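Local coordinates for 27kDa outer membrane protein (Silicibacter pomeroyi, PDB 3GYK) that probably works as a thiol-disulfide oxidoreductase, this chain being the DsbA-like thioredoxin domain of a longer protein, at residues E28-N33 with A86-L91; C34-R39 with P156-Q161; A78-K83 with A123-A128; G102-A107 with Q116-M121. All coordinates share one frame; numbering follows the deposited sequence.

Contact 1: E28-N33 with A86-L91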
loop_
_atom_site.group_PDB
_atom_site.type_symbol
_atom_site.label_atom_id
_atom_site.label_comp_id
_atom_site.label_asym_id
_atom_site.label_seq_id
_atom_site.Cartn_x
_atom_site.Cartn_y
_atom_site.Cartn_z
ATOM N N GLU A 28 -5.529 -0.614 -0.033
ATOM C CA GLU A 28 -5.137 0.078 1.201
ATOM C C GLU A 28 -4.371 1.341 0.821
ATOM O O GLU A 28 -3.491 1.300 -0.051
ATOM C CB GLU A 28 -4.211 -0.805 2.057
ATOM C CG GLU A 28 -3.866 -0.108 3.393
ATOM C CD GLU A 28 -2.894 -0.878 4.295
ATOM O OE1 GLU A 28 -2.520 -2.020 3.962
ATOM O OE2 GLU A 28 -2.473 -0.280 5.338
ATOM N N PHE A 29 -4.724 2.448 1.475
ATOM C CA PHE A 29 -3.995 3.718 1.358
ATOM C C PHE A 29 -3.196 3.837 2.655
ATOM O O PHE A 29 -3.769 3.759 3.757
ATOM C CB PHE A 29 -4.991 4.880 1.309
ATOM C CG PHE A 29 -5.730 5.038 -0.025
ATOM C CD1 PHE A 29 -5.508 6.158 -0.834
ATOM C CD2 PHE A 29 -6.698 4.091 -0.431
ATOM C CE1 PHE A 29 -6.200 6.339 -2.036
ATOM C CE2 PHE A 29 -7.408 4.263 -1.633
ATOM C CZ PHE A 29 -7.153 5.368 -2.448
ATOM N N PHE A 30 -1.889 4.073 2.557
ATOM C CA PHE A 30 -1.068 4.036 3.774
ATOM C C PHE A 30 0.159 4.957 3.686
ATOM O O PHE A 30 0.523 5.432 2.595
ATOM C CB PHE A 30 -0.575 2.590 4.029
ATOM C CG PHE A 30 0.190 2.014 2.869
ATOM C CD1 PHE A 30 1.530 2.317 2.688
ATOM C CD2 PHE A 30 -0.459 1.204 1.923
ATOM C CE1 PHE A 30 2.241 1.811 1.598
ATOM C CE2 PHE A 30 0.247 0.710 0.809
ATOM C CZ PHE A 30 1.594 1.002 0.660
ATOM N N ASP A 31 0.770 5.171 4.862
ATOM C CA ASP A 31 1.959 6.039 5.040
ATOM C C ASP A 31 2.853 5.265 6.004
ATOM O O ASP A 31 2.368 4.752 7.024
ATOM C CB ASP A 31 1.486 7.384 5.633
ATOM C CG ASP A 31 2.620 8.365 5.919
ATOM O OD1 ASP A 31 3.537 7.998 6.692
ATOM O OD2 ASP A 31 2.559 9.511 5.409
ATOM N N TYR A 32 4.154 5.180 5.690
ATOM C CA TYR A 32 5.086 4.363 6.487
ATOM C C TYR A 32 5.343 4.869 7.903
ATOM O O TYR A 32 5.871 4.129 8.706
ATOM C CB TYR A 32 6.430 4.101 5.750
ATOM C CG TYR A 32 6.234 3.224 4.540
ATOM C CD1 TYR A 32 6.006 1.845 4.688
ATOM C CD2 TYR A 32 6.252 3.767 3.256
ATOM C CE1 TYR A 32 5.775 1.018 3.560
ATOM C CE2 TYR A 32 6.037 2.949 2.111
ATOM C CZ TYR A 32 5.804 1.587 2.277
ATOM O OH TYR A 32 5.568 0.817 1.155
ATOM N N ASN A 33 4.923 6.102 8.212
ATOM C CA ASN A 33 5.060 6.650 9.542
ATOM C C ASN A 33 3.752 6.717 10.329
ATOM O O ASN A 33 3.709 7.248 11.457
ATOM C CB ASN A 33 5.709 8.024 9.454
ATOM C CG ASN A 33 7.222 7.922 9.234
ATOM O OD1 ASN A 33 7.898 7.197 9.962
ATOM N ND2 ASN A 33 7.745 8.638 8.240
ATOM N N ALA A 86 8.839 -7.157 -0.378
ATOM C CA ALA A 86 9.743 -7.392 0.748
ATOM C C ALA A 86 10.086 -6.060 1.414
ATOM O O ALA A 86 10.141 -5.956 2.653
ATOM C CB ALA A 86 11.007 -8.079 0.273
ATOM N N PHE A 87 10.289 -5.032 0.592
ATOM C CA PHE A 87 10.653 -3.707 1.116
ATOM C C PHE A 87 9.488 -3.071 1.887
ATOM O O PHE A 87 9.680 -2.523 2.991
ATOM C CB PHE A 87 11.119 -2.820 -0.051
ATOM C CG PHE A 87 11.834 -1.537 0.361
ATOM C CD1 PHE A 87 12.534 -1.428 1.570
ATOM C CD2 PHE A 87 11.828 -0.441 -0.515
ATOM C CE1 PHE A 87 13.208 -0.237 1.900
ATOM C CE2 PHE A 87 12.486 0.750 -0.197
ATOM C CZ PHE A 87 13.190 0.849 1.017
ATOM N N HIS A 88 8.278 -3.189 1.344
ATOM C CA HIS A 88 7.075 -2.709 2.009
ATOM C C HIS A 88 6.901 -3.317 3.397
ATOM O O HIS A 88 6.685 -2.582 4.364
ATOM C CB HIS A 88 5.816 -2.982 1.165
ATOM C CG HIS A 88 4.552 -2.701 1.897
ATOM N ND1 HIS A 88 4.003 -1.444 1.958
ATOM C CD2 HIS A 88 3.753 -3.501 2.646
ATOM C CE1 HIS A 88 2.910 -1.474 2.698
ATOM N NE2 HIS A 88 2.739 -2.712 3.136
ATOM N N TRP A 89 6.982 -4.650 3.496
ATOM C CA TRP A 89 6.822 -5.317 4.780
ATOM C C TRP A 89 7.922 -4.885 5.753
ATOM O O TRP A 89 7.656 -4.712 6.947
ATOM C CB TRP A 89 6.826 -6.862 4.658
ATOM C CG TRP A 89 5.675 -7.464 3.839
ATOM C CD1 TRP A 89 5.790 -8.420 2.850
ATOM C CD2 TRP A 89 4.272 -7.147 3.922
ATOM N NE1 TRP A 89 4.540 -8.717 2.327
ATOM C CE2 TRP A 89 3.597 -7.953 2.965
ATOM C CE3 TRP A 89 3.509 -6.284 4.733
ATOM C CZ2 TRP A 89 2.199 -7.905 2.786
ATOM C CZ3 TRP A 89 2.107 -6.235 4.549
ATOM C CH2 TRP A 89 1.475 -7.047 3.585
ATOM N N ALA A 90 9.137 -4.697 5.241
ATOM C CA ALA A 90 10.283 -4.377 6.115
ATOM C C ALA A 90 10.182 -2.947 6.664
ATOM O O ALA A 90 10.495 -2.692 7.847
ATOM C CB ALA A 90 11.607 -4.595 5.387
ATOM N N LEU A 91 9.764 -2.020 5.801
ATOM C CA LEU A 91 9.500 -0.636 6.200
ATOM C C LEU A 91 8.367 -0.563 7.190
ATOM O O LEU A 91 8.489 0.054 8.233
ATOM C CB LEU A 91 9.155 0.235 4.989
ATOM C CG LEU A 91 10.300 0.538 4.019
ATOM C CD1 LEU A 91 9.784 1.145 2.725
ATOM C CD2 LEU A 91 11.316 1.467 4.700
#
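F30 closes strand 24-30 and meets H88 of helix 84-92 where the central strand of this DsbA-like thioredoxin fold runs toward the CxxC helix. Its CG stands between the backbone N and the carbonyl carbon (chi1 56°), a torsion that brings the flat of the ring round to the histidine. H88 comes in edge first: its CE1 lies 3.4 Å above the plane of the F30 ring, displaced toward the rim. The pair is an offset edge-to-face contact, with ring centroids 4.8 Å apart and planes at 67°. Y58 of strand 54-60 adds a further edge-to-face partner for F30, whose side chain also packs on C37.

D31 leaves the helix alone and works on the loop instead. Its OD1 accepts from the backbone N of N33 at 2.8 Å, an Asx turn, while OD2 takes the backbone N-H groups of I63 and L64; together these bonds fix the bend on which Y32 is carried.

Y32 gives the larger part of this side of the interface. L91 CD1 sits over the centre of one face of the tyrosine ring, 4.0 Å from its centroid and only 10° off the normal, a CH-pi contact. Beside it, L91 CB presses on Y32 CD1 at 3.5 Å. F30, Y32 and H88 thus form a buried aromatic cluster. The phenol oxygen within it has two partners: it is hydrogen-bonded to OE2 of E60, and it accepts from H88 ND1 at 2.9 Å, close to the plane of the imidazole.

Contact 2: C34-R39 with P156-Q161. With SO4 (sulfate ion), chain F.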
loop_
_atom_site.group_PDB
_atom_site.type_symbol
_atom_site.label_atom_id
_atom_site.label_comp_id
_atom_site.label_asym_id
_atom_site.label_seq_id
_atom_site.Cartn_x
_atom_site.Cartn_y
_atom_site.Cartn_z
ATOM N N CYS A 34 2.705 6.138 9.753
ATOM C CA CYS A 34 1.403 6.135 10.397
ATOM C C CYS A 34 1.281 4.965 11.388
ATOM O O CYS A 34 1.366 3.786 10.984
ATOM C CB CYS A 34 0.335 6.109 9.309
ATOM S SG CYS A 34 -1.344 5.792 9.938
ATOM N N PRO A 35 1.066 5.268 12.678
ATOM C CA PRO A 35 1.021 4.211 13.704
ATOM C C PRO A 35 -0.070 3.177 13.419
ATOM O O PRO A 35 0.136 1.964 13.620
ATOM C CB PRO A 35 0.690 4.975 14.985
ATOM C CG PRO A 35 1.195 6.348 14.747
ATOM C CD PRO A 35 1.036 6.618 13.282
ATOM N N TYR A 36 -1.240 3.635 12.967
ATOM C CA TYR A 36 -2.277 2.659 12.658
ATOM C C TYR A 36 -2.002 1.851 11.392
ATOM O O TYR A 36 -2.471 0.735 11.295
ATOM C CB TYR A 36 -3.670 3.315 12.600
ATOM C CG TYR A 36 -4.400 3.389 13.923
ATOM C CD1 TYR A 36 -4.688 4.616 14.514
ATOM C CD2 TYR A 36 -4.881 2.234 14.548
ATOM C CE1 TYR A 36 -5.382 4.685 15.706
ATOM C CE2 TYR A 36 -5.588 2.294 15.728
ATOM C CZ TYR A 36 -5.849 3.523 16.299
ATOM O OH TYR A 36 -6.553 3.574 17.485
ATOM N N CYS A 37 -1.286 2.418 10.413
ATOM C CA CYS A 37 -0.802 1.612 9.272
ATOM C C CYS A 37 0.148 0.520 9.717
ATOM O O CYS A 37 0.080 -0.631 9.235
ATOM C CB CYS A 37 -0.122 2.506 8.234
ATOM S SG CYS A 37 -1.306 3.619 7.425
ATOM N N ARG A 38 1.061 0.861 10.615
ATOM C CA ARG A 38 1.999 -0.140 11.101
ATOM C C ARG A 38 1.249 -1.277 11.832
ATOM O O ARG A 38 1.610 -2.462 11.704
ATOM C CB ARG A 38 3.077 0.512 11.974
ATOM C CG ARG A 38 3.997 1.427 11.205
ATOM C CD ARG A 38 5.161 1.946 12.069
ATOM N NE ARG A 38 6.087 2.694 11.228
ATOM C CZ ARG A 38 7.305 3.075 11.604
ATOM N NH1 ARG A 38 7.753 2.767 12.810
ATOM N NH2 ARG A 38 8.067 3.758 10.755
ATOM N N ARG A 39 0.209 -0.907 12.588
ATOM C CA ARG A 39 -0.666 -1.855 13.257
ATOM C C ARG A 39 -1.488 -2.708 12.260
ATOM O O ARG A 39 -1.723 -3.899 12.501
ATOM C CB ARG A 39 -1.610 -1.094 14.201
ATOM C CG ARG A 39 -2.332 -1.997 15.163
ATOM C CD ARG A 39 -3.090 -1.207 16.228
ATOM N NE ARG A 39 -4.182 -2.019 16.762
ATOM C CZ ARG A 39 -5.103 -1.577 17.613
ATOM N NH1 ARG A 39 -5.052 -0.321 18.052
ATOM N NH2 ARG A 39 -6.071 -2.394 18.025
ATOM N N PRO A 156 -13.033 3.477 5.743
ATOM C CA PRO A 156 -12.008 4.531 5.940
ATOM C C PRO A 156 -11.481 4.535 7.381
ATOM O O PRO A 156 -11.770 5.454 8.171
ATOM C CB PRO A 156 -12.782 5.810 5.644
ATOM C CG PRO A 156 -14.208 5.485 6.113
ATOM C CD PRO A 156 -14.399 4.030 5.710
ATOM N N GLY A 157 -10.715 3.510 7.726
ATOM C CA GLY A 157 -10.109 3.508 9.060
ATOM C C GLY A 157 -9.367 2.221 9.322
ATOM O O GLY A 157 -9.389 1.296 8.495
ATOM N N PHE A 158 -8.744 2.159 10.500
ATOM C CA PHE A 158 -8.102 0.926 10.937
ATOM C C PHE A 158 -9.160 -0.170 11.120
ATOM O O PHE A 158 -10.235 0.085 11.653
ATOM C CB PHE A 158 -7.353 1.136 12.261
ATOM C CG PHE A 158 -6.823 -0.158 12.843
ATOM C CD1 PHE A 158 -5.670 -0.747 12.311
ATOM C CD2 PHE A 158 -7.487 -0.786 13.888
ATOM C CE1 PHE A 158 -5.189 -1.957 12.827
ATOM C CE2 PHE A 158 -7.010 -2.000 14.417
ATOM C CZ PHE A 158 -5.863 -2.578 13.881
ATOM N N VAL A 159 -8.847 -1.385 10.671
ATOM C CA VAL A 159 -9.690 -2.563 10.919
ATOM C C VAL A 159 -8.827 -3.780 11.246
ATOM O O VAL A 159 -7.707 -3.901 10.728
ATOM C CB VAL A 159 -10.629 -2.918 9.720
ATOM C CG1 VAL A 159 -11.956 -2.121 9.825
ATOM C CG2 VAL A 159 -9.925 -2.696 8.362
ATOM N N GLU A 160 -9.364 -4.660 12.095
ATOM C CA GLU A 160 -8.754 -5.953 12.420
ATOM C C GLU A 160 -8.851 -6.886 11.223
ATOM O O GLU A 160 -9.615 -6.639 10.285
ATOM C CB GLU A 160 -9.492 -6.613 13.598
ATOM C CG GLU A 160 -9.341 -5.920 14.930
ATOM C CD GLU A 160 -10.105 -6.630 16.024
ATOM O OE1 GLU A 160 -10.371 -7.843 15.887
ATOM O OE2 GLU A 160 -10.451 -5.970 17.020
ATOM N N GLN A 161 -8.101 -7.982 11.271
ATOM C CA GLN A 161 -8.246 -9.020 10.246
ATOM C C GLN A 161 -9.667 -9.583 10.155
ATOM O O GLN A 161 -10.186 -9.743 9.051
ATOM C CB GLN A 161 -7.278 -10.158 10.490
ATOM C CG GLN A 161 -7.451 -11.326 9.494
ATOM C CD GLN A 161 -6.561 -12.512 9.859
ATOM O OE1 GLN A 161 -5.578 -12.348 10.585
ATOM N NE2 GLN A 161 -6.911 -13.716 9.375
HETATM S S SO4 F . -2.209 2.702 17.741
HETATM O O1 SO4 F . -3.453 3.141 18.368
HETATM O O2 SO4 F . -1.108 3.554 18.178
HETATM O O3 SO4 F . -1.976 1.308 18.116
HETATM O O4 SO4 F . -2.308 2.818 16.290
#
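F158 lays its ring against the side chains of Y36 and R39, two residues on the first turns of helix 35-50. Its CG is 3.5 Å from Y36 CD2; the two ring planes are inclined by 38°. R39 crosses the far end of the same ring. With CG anti to its backbone N (chi1 -167°) and an extended chain, R39 places its NE 3.4 Å from F158 CZ, and F158 CE2 comes under one face of the guanidinium, toward the rim. A40 of the same helix also touches F158.

A sulfate ion, probably from the crystallisation liquor, sits beside this patch. Its O4 is 3.1 Å above the plane of the Y36 ring, over the centre, and its O3 takes a weak, long hydrogen bond from R39 NH1 at 3.5 Å.

At the start of the helix, C34 occupies the N-cap position and its SG accepts from the backbone N of C37 at 3.4 Å. The sulfurs C34 SG and C37 SG lie 3.3 Å apart, unjoined by a disulfide. Two cysteines spaced as CxxC at the start of a helix fit the redox-active motif of thioredoxin-fold oxidoreductases.

Contact 3: A78-K83 with A123-A128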
loop_
_atom_site.group_PDB
_atom_site.type_symbol
_atom_site.label_atom_id
_atom_site.label_comp_id
_atom_site.label_asym_id
_atom_site.label_seq_id
_atom_site.Cartn_x
_atom_site.Cartn_y
_atom_site.Cartn_z
ATOM N N ALA A 78 11.580 0.586 -5.576
ATOM C CA ALA A 78 12.007 -0.801 -5.383
ATOM C C ALA A 78 11.347 -1.770 -6.372
ATOM O O ALA A 78 11.832 -2.895 -6.573
ATOM C CB ALA A 78 11.764 -1.262 -3.943
ATOM N N ARG A 79 10.254 -1.339 -7.000
ATOM C CA ARG A 79 9.645 -2.174 -8.057
ATOM C C ARG A 79 10.649 -2.470 -9.173
ATOM O O ARG A 79 10.621 -3.554 -9.778
ATOM C CB ARG A 79 8.400 -1.502 -8.634
ATOM C CG ARG A 79 7.253 -1.395 -7.628
ATOM C CD ARG A 79 6.085 -0.580 -8.176
ATOM N NE ARG A 79 6.438 0.783 -8.591
ATOM C CZ ARG A 79 5.589 1.603 -9.200
ATOM N NH1 ARG A 79 4.350 1.191 -9.436
ATOM N NH2 ARG A 79 5.988 2.811 -9.596
ATOM N N GLN A 80 11.553 -1.522 -9.436
ATOM C CA GLN A 80 12.516 -1.669 -10.521
ATOM C C GLN A 80 13.530 -2.766 -10.236
ATOM O O GLN A 80 14.190 -3.255 -11.154
ATOM C CB GLN A 80 13.234 -0.344 -10.824
ATOM C CG GLN A 80 12.299 0.803 -11.212
ATOM C CD GLN A 80 11.221 0.360 -12.190
ATOM O OE1 GLN A 80 11.533 -0.213 -13.239
ATOM N NE2 GLN A 80 9.940 0.609 -11.844
ATOM N N GLN A 81 13.623 -3.161 -8.967
ATOM C CA GLN A 81 14.553 -4.196 -8.530
ATOM C C GLN A 81 13.809 -5.447 -8.092
ATOM O O GLN A 81 14.418 -6.382 -7.574
ATOM C CB GLN A 81 15.452 -3.670 -7.404
ATOM C CG GLN A 81 16.465 -2.644 -7.902
ATOM C CD GLN A 81 17.362 -2.130 -6.803
ATOM O OE1 GLN A 81 18.084 -2.913 -6.170
ATOM N NE2 GLN A 81 17.348 -0.809 -6.583
ATOM N N GLY A 82 12.493 -5.455 -8.313
ATOM C CA GLY A 82 11.675 -6.627 -8.066
ATOM C C GLY A 82 11.511 -6.923 -6.599
ATOM O O GLY A 82 11.282 -8.078 -6.217
ATOM N N LYS A 83 11.585 -5.881 -5.768
ATOM C CA LYS A 83 11.638 -6.078 -4.330
ATOM C C LYS A 83 10.607 -5.225 -3.584
ATOM O O LYS A 83 10.760 -4.990 -2.388
ATOM C CB LYS A 83 13.058 -5.783 -3.808
ATOM C CG LYS A 83 14.083 -6.867 -4.131
ATOM C CD LYS A 83 15.472 -6.482 -3.605
ATOM C CE LYS A 83 16.397 -7.680 -3.560
ATOM N NZ LYS A 83 16.899 -8.013 -4.928
ATOM N N ALA A 123 11.984 8.977 -10.798
ATOM C CA ALA A 123 11.225 8.617 -12.013
ATOM C C ALA A 123 9.853 9.298 -11.997
ATOM O O ALA A 123 9.205 9.331 -10.951
ATOM C CB ALA A 123 11.037 7.079 -12.104
ATOM N N PRO A 124 9.417 9.837 -13.153
ATOM C CA PRO A 124 8.081 10.448 -13.147
ATOM C C PRO A 124 6.928 9.460 -12.845
ATOM O O PRO A 124 5.894 9.894 -12.348
ATOM C CB PRO A 124 7.954 11.063 -14.554
ATOM C CG PRO A 124 8.945 10.317 -15.398
ATOM C CD PRO A 124 10.097 10.004 -14.453
ATOM N N GLU A 125 7.086 8.157 -13.095
ATOM C CA GLU A 125 6.015 7.212 -12.693
ATOM C C GLU A 125 5.812 7.191 -11.155
ATOM O O GLU A 125 4.712 6.911 -10.674
ATOM C CB GLU A 125 6.237 5.784 -13.236
ATOM C CG GLU A 125 7.419 5.076 -12.610
ATOM C CD GLU A 125 7.640 3.653 -13.123
ATOM O OE1 GLU A 125 6.672 2.997 -13.565
ATOM O OE2 GLU A 125 8.800 3.188 -13.075
ATOM N N VAL A 126 6.870 7.498 -10.392
ATOM C CA VAL A 126 6.777 7.500 -8.933
ATOM C C VAL A 126 5.895 8.692 -8.500
ATOM O O VAL A 126 4.906 8.540 -7.739
ATOM C CB VAL A 126 8.208 7.564 -8.273
ATOM C CG1 VAL A 126 8.115 7.830 -6.770
ATOM C CG2 VAL A 126 8.958 6.242 -8.518
ATOM N N THR A 127 6.238 9.860 -9.031
ATOM C CA THR A 127 5.427 11.062 -8.844
ATOM C C THR A 127 3.964 10.845 -9.280
ATOM O O THR A 127 3.039 11.219 -8.539
ATOM C CB THR A 127 6.034 12.222 -9.593
ATOM O OG1 THR A 127 7.347 12.460 -9.057
ATOM C CG2 THR A 127 5.174 13.474 -9.433
ATOM N N ALA A 128 3.777 10.217 -10.454
ATOM C CA ALA A 128 2.438 9.948 -10.984
ATOM C C ALA A 128 1.632 9.074 -10.020
ATOM O O ALA A 128 0.435 9.347 -9.794
ATOM C CB ALA A 128 2.478 9.329 -12.416
#
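The backbones carrying R79 and Q80 on one side and E125 on the other keep well apart: the closest pair of CA atoms, R79 and V126, is 10.1 Å apart, and side chains alone bridge the interval. Segment 78-83 is the turn that follows helix 66-77. There A78 O accepts from both Q81 N (3.0 Å) and K83 N (3.1 Å), which reach it from opposite faces of its plane, and G82 turns the chain with a positive phi of 71°. Across from it, A123 is the N-cap of helix 124-140, with E125 in the first turn.

E125 spans the distance. Its CG lies between the backbone N and the carbonyl carbon (chi1 69°), and from there the chain runs straight out, antiparallel alongside the R79 chain. E125 OE1 ends 4.0 Å from R79 NH2, off to one side of the guanidinium plane, so the attraction is one of charge without a directed N-H. The arginine's firm bonds are to other groups: NE to the backbone O of L76 and NH1 to OD1 of N13, whose ND2 in turn holds the backbone O of E125. At the other carboxylate oxygen, Q80 NE2 comes to 3.1 Å from E125 OE2, but the angle is too poor for a hydrogen bond.

Alanine in place of E125 would probably deprive R79 of its nearby negative charge and leave a gap in front of the Q80 amide. With no salt bridge or hydrogen bond across it, this surface contact probably rests on loose charge attraction and the packing of Q80, which would leave the carboxylate some latitude.

Contact 4: G102-A107 with Q116-M121. With SO4 (sulfate ion), chain G.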
loop_
_atom_site.group_PDB
_atom_site.type_symbol
_atom_site.label_atom_id
_atom_site.label_comp_id
_atom_site.label_asym_id
_atom_site.label_seq_id
_atom_site.Cartn_x
_atom_site.Cartn_y
_atom_site.Cartn_z
ATOM N N GLY A 102 16.757 5.948 7.863
ATOM C CA GLY A 102 16.078 4.705 8.250
ATOM C C GLY A 102 15.604 3.904 7.036
ATOM O O GLY A 102 15.761 2.677 6.985
ATOM N N VAL A 103 15.039 4.607 6.069
ATOM C CA VAL A 103 14.557 3.971 4.817
ATOM C C VAL A 103 15.745 3.303 4.106
ATOM O O VAL A 103 15.660 2.139 3.692
ATOM C CB VAL A 103 13.910 4.965 3.865
ATOM C CG1 VAL A 103 13.643 4.295 2.510
ATOM C CG2 VAL A 103 12.552 5.486 4.430
ATOM N N LEU A 104 16.845 4.039 3.974
ATOM C CA LEU A 104 18.028 3.509 3.279
ATOM C C LEU A 104 18.653 2.324 4.005
ATOM O O LEU A 104 19.162 1.408 3.354
ATOM C CB LEU A 104 19.077 4.593 2.976
ATOM C CG LEU A 104 18.632 5.602 1.902
ATOM C CD1 LEU A 104 19.673 6.676 1.736
ATOM C CD2 LEU A 104 18.310 4.959 0.565
ATOM N N ARG A 105 18.625 2.351 5.337
ATOM C CA ARG A 105 19.074 1.225 6.151
ATOM C C ARG A 105 18.272 -0.043 5.839
ATOM O O ARG A 105 18.849 -1.091 5.525
ATOM C CB ARG A 105 18.952 1.561 7.641
ATOM C CG ARG A 105 19.059 0.351 8.552
ATOM C CD ARG A 105 19.007 0.753 10.023
ATOM N NE ARG A 105 17.656 1.070 10.493
ATOM C CZ ARG A 105 16.772 0.160 10.882
ATOM N NH1 ARG A 105 17.079 -1.128 10.826
ATOM N NH2 ARG A 105 15.579 0.536 11.320
ATOM N N ILE A 106 16.949 0.063 5.940
ATOM C CA ILE A 106 16.028 -1.044 5.630
ATOM C C ILE A 106 16.236 -1.538 4.178
ATOM O O ILE A 106 16.247 -2.739 3.946
ATOM C CB ILE A 106 14.525 -0.658 5.926
ATOM C CG1 ILE A 106 14.313 -0.353 7.424
ATOM C CG2 ILE A 106 13.528 -1.734 5.453
ATOM C CD1 ILE A 106 14.501 -1.533 8.370
ATOM N N ALA A 107 16.441 -0.614 3.236
ATOM C CA ALA A 107 16.703 -0.969 1.831
ATOM C C ALA A 107 17.907 -1.906 1.694
ATOM O O ALA A 107 17.813 -2.916 0.996
ATOM C CB ALA A 107 16.866 0.276 0.948
ATOM N N GLN A 116 21.086 2.802 -7.132
ATOM C CA GLN A 116 20.051 2.641 -8.152
ATOM C C GLN A 116 18.682 3.059 -7.612
ATOM O O GLN A 116 17.945 3.774 -8.299
ATOM C CB GLN A 116 19.986 1.219 -8.679
ATOM C CG GLN A 116 19.036 1.096 -9.863
ATOM C CD GLN A 116 18.668 -0.338 -10.162
ATOM O OE1 GLN A 116 19.454 -1.260 -9.903
ATOM N NE2 GLN A 116 17.463 -0.542 -10.709
ATOM N N LEU A 117 18.355 2.620 -6.388
ATOM C CA LEU A 117 17.099 2.989 -5.750
ATOM C C LEU A 117 16.917 4.503 -5.762
ATOM O O LEU A 117 15.863 4.997 -6.127
ATOM C CB LEU A 117 17.038 2.474 -4.302
ATOM C CG LEU A 117 15.679 2.535 -3.622
ATOM C CD1 LEU A 117 14.778 1.446 -4.200
ATOM C CD2 LEU A 117 15.855 2.350 -2.122
ATOM N N GLN A 118 17.954 5.237 -5.363
ATOM C CA GLN A 118 17.840 6.696 -5.289
ATOM C C GLN A 118 17.718 7.370 -6.661
ATOM O O GLN A 118 17.060 8.415 -6.751
ATOM C CB GLN A 118 18.952 7.305 -4.419
ATOM C CG GLN A 118 18.767 6.915 -2.960
ATOM C CD GLN A 118 19.772 7.524 -2.025
ATOM O OE1 GLN A 118 19.494 8.537 -1.384
ATOM N NE2 GLN A 118 20.942 6.903 -1.916
ATOM N N ARG A 119 18.311 6.774 -7.705
ATOM C CA ARG A 119 18.114 7.232 -9.090
ATOM C C ARG A 119 16.645 7.022 -9.461
ATOM O O ARG A 119 15.972 7.931 -9.965
ATOM C CB ARG A 119 18.990 6.451 -10.091
ATOM C CG ARG A 119 20.437 6.904 -10.221
ATOM C CD ARG A 119 21.114 6.282 -11.453
ATOM N NE ARG A 119 21.089 4.817 -11.444
ATOM C CZ ARG A 119 22.065 4.055 -10.956
ATOM N NH1 ARG A 119 23.150 4.613 -10.437
ATOM N NH2 ARG A 119 21.968 2.733 -10.995
ATOM N N ASP A 120 16.159 5.809 -9.198
ATOM C CA ASP A 120 14.802 5.416 -9.580
ATOM C C ASP A 120 13.725 6.181 -8.802
ATOM O O ASP A 120 12.590 6.323 -9.276
ATOM C CB ASP A 120 14.612 3.893 -9.457
ATOM C CG ASP A 120 15.436 3.112 -10.487
ATOM O OD1 ASP A 120 15.845 3.702 -11.515
ATOM O OD2 ASP A 120 15.680 1.905 -10.266
HETATM N N MSE A 121 14.067 6.685 -7.613
HETATM C CA MSE A 121 13.121 7.510 -6.860
HETATM C C MSE A 121 12.670 8.779 -7.583
HETATM O O MSE A 121 11.589 9.286 -7.284
HETATM C CB MSE A 121 13.673 7.863 -5.470
HETATM C CG MSE A 121 13.587 6.699 -4.507
HETATM SE SE MSE A 121 14.663 7.058 -2.900
HETATM C CE MSE A 121 13.554 8.505 -2.104
HETATM S S SO4 G . 14.173 -2.291 12.491
HETATM O O1 SO4 G . 13.582 -2.807 13.724
HETATM O O2 SO4 G . 14.212 -0.835 12.493
HETATM O O3 SO4 G . 15.531 -2.812 12.330
HETATM O O4 SO4 G . 13.402 -2.817 11.367
#
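L104, L117 and Q118 bury the most surface here, in a contact between helices 100-109 and 114-120; the axes of 102-107 and 116-120 come no closer than 12.1 Å, their N-to-C directions 127° apart. That spacing is wide, so side chains meet near their ends. L104 has both methyls against the amide of Q118, the two side chains crossing at about a right angle: L104 CD1 is 3.6 Å from Q118 OE1, and L104 CD2 is 3.9 Å from Q118 CD. The glutamine chain is extended beyond CG, which carries its amide to the leucine, and Q118 NE2 makes a weak hydrogen bond back to the backbone O of T114.

L117 works nearer the core. Its CG is anti to the backbone N (chi1 -168°), sending CD2 to the methyl of A107, 3.8 Å from A107 CB; L104 CD2 brushes the same L117 CD2 at 4.5 Å. F87 and L112 also pack on A107. A serine substituted for Q118 would probably leave the methyls of L104 without their amide cover and T114 O without this weak bond.

Away from the interface, R105 reaches a sulfate, probably from the crystallisation liquor, but the placement of the guanidinium against it is doubtful.

These two consecutive helices lie in the helical insertion between strands 54-60 and 147-150, the addition that distinguishes DsbA-like proteins from plain thioredoxin.

Contact 1 is the buried one, about 6 Å from the chain centre, and pairs aromatic packing with a gripped hydroxyl. Contacts 2 and 3 are surface contacts on opposite sides of that centre, the former aromatic and cationic beside the CxxC helix, the latter polar, with opposite charges close but unbonded. Contact 4, partly buried, is mainly aliphatic. No two share both elements, but contacts 1 and 2 use strand 24-30 and helix 35-50, consecutive in the chain, as are helices 114-120 and 124-140 of contacts 4 and 3. Contact 1 joins the rest: Y32 O probably accepts from R38 NE of contact 2, and F87 packs against A78 of contact 3 and V103 of contact 4.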